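Local coordinates for protein gingipain R (Porphyromonas gingivalis, PDB 1CVR) that cleaves peptide bonds after arginine residues, acting as a bacterial cysteine proteinase with a caspase-like catalytic fold followed by an immunoglobulin-like domain, at residues Gly10-Ile15 with Leu36-Lys41; Ser343-Thr348 with Thr416-Asn421. All coordinates share one frame; numbering follows the deposited sequence.

Contact 1. Residues Gly10-Ile15 with Leu36-Lys41; sequences GRMIVI and LRTEVK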
loop_
_atom_site.group_PDB
_atom_site.type_symbol
_atom_site.label_atom_id
_atom_site.label_comp_id
_atom_site.label_asym_id
_atom_site.label_seq_id
_atom_site.Cartn_x
_atom_site.Cartn_y
_atom_site.Cartn_z
ATOM N N GLY A 10 5.218 14.497 5.103
ATOM C CA GLY A 10 4.678 14.397 3.757
ATOM C C GLY A 10 3.160 14.466 3.712
ATOM O O GLY A 10 2.483 14.249 4.724
ATOM N N ARG A 11 2.616 14.777 2.540
ATOM C CA ARG A 11 1.173 14.848 2.382
ATOM C C ARG A 11 0.730 13.950 1.235
ATOM O O ARG A 11 1.546 13.424 0.476
ATOM C CB ARG A 11 0.728 16.294 2.112
ATOM C CG ARG A 11 1.216 16.865 0.804
ATOM C CD ARG A 11 0.911 18.365 0.696
ATOM N NE ARG A 11 1.549 18.936 -0.486
ATOM C CZ ARG A 11 0.916 19.272 -1.602
ATOM N NH1 ARG A 11 -0.391 19.105 -1.712
ATOM N NH2 ARG A 11 1.601 19.774 -2.614
ATOM N N MET A 12 -0.575 13.784 1.114
ATOM C CA MET A 12 -1.134 12.954 0.066
ATOM C C MET A 12 -2.238 13.707 -0.636
ATOM O O MET A 12 -2.958 14.506 -0.032
ATOM C CB MET A 12 -1.709 11.655 0.652
ATOM C CG MET A 12 -2.422 10.755 -0.371
ATOM S SD MET A 12 -2.860 9.086 0.256
ATOM C CE MET A 12 -4.021 9.503 1.454
ATOM N N ILE A 13 -2.355 13.460 -1.927
ATOM C CA ILE A 13 -3.412 14.053 -2.712
ATOM C C ILE A 13 -4.164 12.882 -3.307
ATOM O O ILE A 13 -3.550 11.975 -3.876
ATOM C CB ILE A 13 -2.873 14.912 -3.878
ATOM C CG1 ILE A 13 -2.186 16.166 -3.325
ATOM C CG2 ILE A 13 -4.032 15.256 -4.846
ATOM C CD1 ILE A 13 -1.523 17.068 -4.384
ATOM N N VAL A 14 -5.481 12.886 -3.137
ATOM C CA VAL A 14 -6.332 11.865 -3.711
ATOM C C VAL A 14 -6.952 12.533 -4.950
ATOM O O VAL A 14 -7.669 13.538 -4.827
ATOM C CB VAL A 14 -7.477 11.462 -2.752
ATOM C CG1 VAL A 14 -8.358 10.433 -3.423
ATOM C CG2 VAL A 14 -6.904 10.900 -1.435
ATOM N N ILE A 15 -6.656 11.998 -6.135
ATOM C CA ILE A 15 -7.207 12.539 -7.381
ATOM C C ILE A 15 -8.371 11.602 -7.660
ATOM O O ILE A 15 -8.188 10.430 -7.967
ATOM C CB ILE A 15 -6.168 12.479 -8.533
ATOM C CG1 ILE A 15 -4.924 13.283 -8.148
ATOM C CG2 ILE A 15 -6.780 13.032 -9.829
ATOM C CD1 ILE A 15 -3.826 13.255 -9.188
ATOM N N LEU A 36 -1.749 11.877 8.459
ATOM C CA LEU A 36 -1.241 12.036 7.098
ATOM C C LEU A 36 -2.094 13.110 6.421
ATOM O O LEU A 36 -3.239 12.864 6.047
ATOM C CB LEU A 36 -1.311 10.710 6.313
ATOM C CG LEU A 36 -0.844 10.759 4.841
ATOM C CD1 LEU A 36 0.626 11.193 4.742
ATOM C CD2 LEU A 36 -1.009 9.384 4.219
ATOM N N ARG A 37 -1.547 14.322 6.322
ATOM C CA ARG A 37 -2.253 15.426 5.693
ATOM C C ARG A 37 -2.698 14.979 4.315
ATOM O O ARG A 37 -1.875 14.633 3.464
ATOM C CB ARG A 37 -1.341 16.646 5.576
ATOM C CG ARG A 37 -0.954 17.258 6.908
ATOM C CD ARG A 37 -0.092 18.480 6.664
ATOM N NE ARG A 37 1.175 18.114 6.047
ATOM C CZ ARG A 37 1.866 18.910 5.235
ATOM N NH1 ARG A 37 1.406 20.121 4.935
ATOM N NH2 ARG A 37 3.026 18.506 4.734
ATOM N N THR A 38 -4.004 14.993 4.099
ATOM C CA THR A 38 -4.575 14.537 2.837
ATOM C C THR A 38 -5.573 15.528 2.265
ATOM O O THR A 38 -6.457 16.012 2.976
ATOM C CB THR A 38 -5.277 13.182 3.033
ATOM O OG1 THR A 38 -4.330 12.243 3.545
ATOM C CG2 THR A 38 -5.833 12.661 1.717
ATOM N N GLU A 39 -5.419 15.808 0.973
ATOM C CA GLU A 39 -6.270 16.744 0.250
ATOM C C GLU A 39 -6.897 16.009 -0.924
ATOM O O GLU A 39 -6.378 14.997 -1.379
ATOM C CB GLU A 39 -5.429 17.896 -0.310
ATOM C CG GLU A 39 -4.535 18.556 0.711
ATOM C CD GLU A 39 -3.708 19.678 0.113
ATOM O OE1 GLU A 39 -2.969 19.423 -0.860
ATOM O OE2 GLU A 39 -3.798 20.814 0.624
ATOM N N VAL A 40 -7.991 16.552 -1.440
ATOM C CA VAL A 40 -8.684 15.946 -2.565
ATOM C C VAL A 40 -8.674 16.852 -3.788
ATOM O O VAL A 40 -8.825 18.075 -3.663
ATOM C CB VAL A 40 -10.169 15.674 -2.220
ATOM C CG1 VAL A 40 -10.903 15.150 -3.438
ATOM C CG2 VAL A 40 -10.273 14.686 -1.072
ATOM N N LYS A 41 -8.481 16.263 -4.963
ATOM C CA LYS A 41 -8.554 17.027 -6.209
ATOM C C LYS A 41 -9.443 16.244 -7.166
ATOM O O LYS A 41 -9.196 15.064 -7.420
ATOM C CB LYS A 41 -7.187 17.210 -6.865
ATOM C CG LYS A 41 -7.247 18.101 -8.120
ATOM C CD LYS A 41 -7.737 19.502 -7.731
ATOM C CE LYS A 41 -7.761 20.485 -8.889
ATOM N NZ LYS A 41 -6.393 20.868 -9.315
HETATM O O HOH W 1 1.522 14.787 6.977
#
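R11 and E39 meet on one face of a parallel pair of strands, 11-16 and 37-42, which with helix 25-33 between them make a beta-alpha-beta crossover at one border of the four-stranded parallel sheet. NH1 of R11 lies 2.7 Å from OE1 of E39, a salt bridge formed at the edge of the guanidinium, whose plane stands 85° from that of the carboxylate. R11 reaches it with CG set between its backbone N and carbonyl carbon (chi1 65°), the rest of the chain extended; a long, flexible cation suits a strand start where several acids must be met. The ladder beneath is regular: M12 N bonds R37 O at 2.8 Å and V14 N bonds E39 O at 2.9 Å, while M12 O and V14 O receive the amides of E39 and K41. CB of R11 also sits over one face of the R37 guanidinium, 4.0 Å above its plane and offset toward its rim.

On the other face M12, V14 and T38 gather. The bend at chi3 of M12 (66°) lays its CE 3.7 Å from CG2 of T38, the two side chains running side by side, and CG2 of V14 adds a branched, strand-favouring surface against CG2 of T38. T38 OG1 donates to L36 O from above the carbonyl plane, so the hydroxyl has a partner within its own segment, and F27 and K31 of helix 25-33 pack over M12.

Further out, D69 pairs with both R11 and R37 and E62 takes NH2 of R11, so the acids probably offset the two neighbouring cations. NH2 of R37 also bonds N9 O. At this end a water beside G10 O accepts from R37 N at 3.2 Å.

Contact 2. Residues Ser343-Thr348 with Thr416-Asn421; sequences SLLVRT and TVVGYN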
loop_
_atom_site.group_PDB
_atom_site.type_symbol
_atom_site.label_atom_id
_atom_site.label_comp_id
_atom_site.label_asym_id
_atom_site.label_seq_id
_atom_site.Cartn_x
_atom_site.Cartn_y
_atom_site.Cartn_z
ATOM N N SER A 343 -0.077 4.701 0.677
ATOM C CA SER A 343 0.338 5.134 2.012
ATOM C C SER A 343 0.024 4.078 3.058
ATOM O O SER A 343 0.283 4.273 4.236
ATOM C CB SER A 343 -0.375 6.430 2.411
ATOM O OG SER A 343 -1.727 6.194 2.779
ATOM N N LEU A 344 -0.517 2.950 2.626
ATOM C CA LEU A 344 -0.898 1.890 3.557
ATOM C C LEU A 344 0.214 1.460 4.526
ATOM O O LEU A 344 1.276 1.037 4.091
ATOM C CB LEU A 344 -1.375 0.659 2.778
ATOM C CG LEU A 344 -1.821 -0.523 3.652
ATOM C CD1 LEU A 344 -3.228 -0.253 4.211
ATOM C CD2 LEU A 344 -1.825 -1.800 2.817
ATOM N N LEU A 345 -0.041 1.551 5.835
ATOM C CA LEU A 345 0.949 1.111 6.828
ATOM C C LEU A 345 0.862 -0.415 6.901
ATOM O O LEU A 345 -0.101 -0.954 7.425
ATOM C CB LEU A 345 0.629 1.710 8.212
ATOM C CG LEU A 345 0.761 3.237 8.314
ATOM C CD1 LEU A 345 0.273 3.738 9.679
ATOM C CD2 LEU A 345 2.222 3.609 8.092
ATOM N N VAL A 346 1.863 -1.114 6.389
ATOM C CA VAL A 346 1.804 -2.569 6.388
ATOM C C VAL A 346 1.948 -3.200 7.768
ATOM O O VAL A 346 2.537 -2.612 8.681
ATOM C CB VAL A 346 2.877 -3.166 5.464
ATOM C CG1 VAL A 346 2.657 -2.671 4.014
ATOM C CG2 VAL A 346 4.271 -2.769 5.961
ATOM N N ARG A 347 1.374 -4.389 7.918
ATOM C CA ARG A 347 1.468 -5.148 9.165
ATOM C C ARG A 347 2.107 -6.472 8.774
ATOM O O ARG A 347 1.745 -7.062 7.751
ATOM C CB ARG A 347 0.082 -5.408 9.771
ATOM C CG ARG A 347 -0.600 -4.166 10.353
ATOM C CD ARG A 347 -2.025 -4.475 10.786
ATOM N NE ARG A 347 -2.664 -3.315 11.388
ATOM C CZ ARG A 347 -2.340 -2.814 12.578
ATOM N NH1 ARG A 347 -1.381 -3.373 13.308
ATOM N NH2 ARG A 347 -2.965 -1.739 13.030
ATOM N N THR A 348 3.059 -6.940 9.578
ATOM C CA THR A 348 3.736 -8.197 9.298
ATOM C C THR A 348 3.455 -9.286 10.338
ATOM O O THR A 348 3.425 -10.464 10.001
ATOM C CB THR A 348 5.265 -8.002 9.227
ATOM O OG1 THR A 348 5.712 -7.312 10.404
ATOM C CG2 THR A 348 5.647 -7.208 7.971
ATOM N N THR A 416 -5.440 10.082 18.229
ATOM C CA THR A 416 -5.208 8.809 17.558
ATOM C C THR A 416 -3.730 8.530 17.600
ATOM O O THR A 416 -2.922 9.406 17.288
ATOM C CB THR A 416 -5.666 8.832 16.087
ATOM O OG1 THR A 416 -7.066 9.097 16.035
ATOM C CG2 THR A 416 -5.407 7.465 15.419
ATOM N N VAL A 417 -3.374 7.316 18.008
ATOM C CA VAL A 417 -1.979 6.917 18.086
ATOM C C VAL A 417 -1.777 5.611 17.306
ATOM O O VAL A 417 -2.429 4.610 17.592
ATOM C CB VAL A 417 -1.533 6.670 19.551
ATOM C CG1 VAL A 417 -0.013 6.500 19.604
ATOM C CG2 VAL A 417 -1.993 7.817 20.449
ATOM N N VAL A 418 -0.890 5.628 16.319
ATOM C CA VAL A 418 -0.614 4.422 15.531
ATOM C C VAL A 418 0.850 4.061 15.704
ATOM O O VAL A 418 1.669 4.920 16.043
ATOM C CB VAL A 418 -0.911 4.625 14.005
ATOM C CG1 VAL A 418 -2.385 5.011 13.801
ATOM C CG2 VAL A 418 0.011 5.675 13.426
ATOM N N GLY A 419 1.175 2.788 15.497
ATOM C CA GLY A 419 2.552 2.349 15.629
ATOM C C GLY A 419 2.751 1.078 14.831
ATOM O O GLY A 419 1.804 0.324 14.628
ATOM N N TYR A 420 3.973 0.847 14.368
ATOM C CA TYR A 420 4.281 -0.349 13.589
ATOM C C TYR A 420 3.975 -1.649 14.363
ATOM O O TYR A 420 4.528 -1.882 15.447
ATOM C CB TYR A 420 5.750 -0.321 13.180
ATOM C CG TYR A 420 6.210 -1.560 12.438
ATOM C CD1 TYR A 420 5.663 -1.901 11.193
ATOM C CD2 TYR A 420 7.181 -2.401 12.989
ATOM C CE1 TYR A 420 6.078 -3.060 10.511
ATOM C CE2 TYR A 420 7.603 -3.565 12.315
ATOM C CZ TYR A 420 7.046 -3.885 11.082
ATOM O OH TYR A 420 7.441 -5.043 10.436
ATOM N N ASN A 421 3.110 -2.490 13.783
ATOM C CA ASN A 421 2.698 -3.755 14.392
ATOM C C ASN A 421 2.097 -3.518 15.783
ATOM O O ASN A 421 2.285 -4.319 16.700
ATOM C CB ASN A 421 3.886 -4.730 14.489
ATOM C CG ASN A 421 4.113 -5.525 13.206
ATOM O OD1 ASN A 421 5.167 -6.133 13.025
ATOM N ND2 ASN A 421 3.109 -5.552 12.329
HETATM O O HOH W 2 1.630 -1.776 11.350
#
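With CG of Y420 anti to its backbone N (chi1 176°), the ring reaches back so that its OH meets T348, whose OG1 is placed between its own backbone N and carbonyl carbon (chi1 52°). These settings bring the two hydroxyls together: T348 OG1 donates to Y420 OH over 2.9 Å, the side chains crossing at about a right angle. The contact lies where the caspase-like catalytic part passes into the immunoglobulin-like domain, and it ties the loop 343-348 to the end of strand 412-418 and the turn that follows it.

Tyrosine suits this place because its rigid ring carries a polar group from the 416-421 segment across to the 343-348 loop. N421 packs over one face of that ring, CG 3.9 Å above the plane and over its centre; its amide end lies close to T348, but which way round the amide sits is doubtful. N421 itself has a left-handed backbone conformation, one that asparagine tolerates better than most residues.

The backbones share no direct hydrogen bond here; a water bridges them instead, donating to V346 O and accepting from N421 N, each at 2.9 Å. Nearer the strand the contact turns apolar, where CD1 of L345 touches CG2 of V418 at 4.2 Å, two branched side chains meeting at their methyls.

Outside partners anchor both sides. R347 bonds Y131 O through NE and K422 O through NH1, and R308 makes a cation-pi contact with Y420. Y420 OH, which accepts the hydrogen bond from T348 OG1, is also hydrogen-bonded to Y177 OH. Between these segments, then, one hydroxyl bond and one water bridge supply the directional links, and the L345-V418 contact adds apolar packing, a mixture consistent with a junction between domains.

Contact 1 is the more buried and regular of the two, a parallel ladder inside the catalytic part, whereas contact 2 is partly buried and joins that part to the immunoglobulin-like domain without any strand pairing. Their chemistry follows: repeated backbone bonds, with an ion pair among the side chains of the R11 face and mostly apolar packing on the M12 face, against a hydroxyl pair and a bridging water. The buried area falls from 618 Å² in contact 1 to 282 Å² in contact 2. They hold different elements, and their centres are about 18 Å apart, yet they touch: CB of S343 lies 3.5 Å from CD2 of L36, so S343 packs beside the residue that leads into strand 37-42.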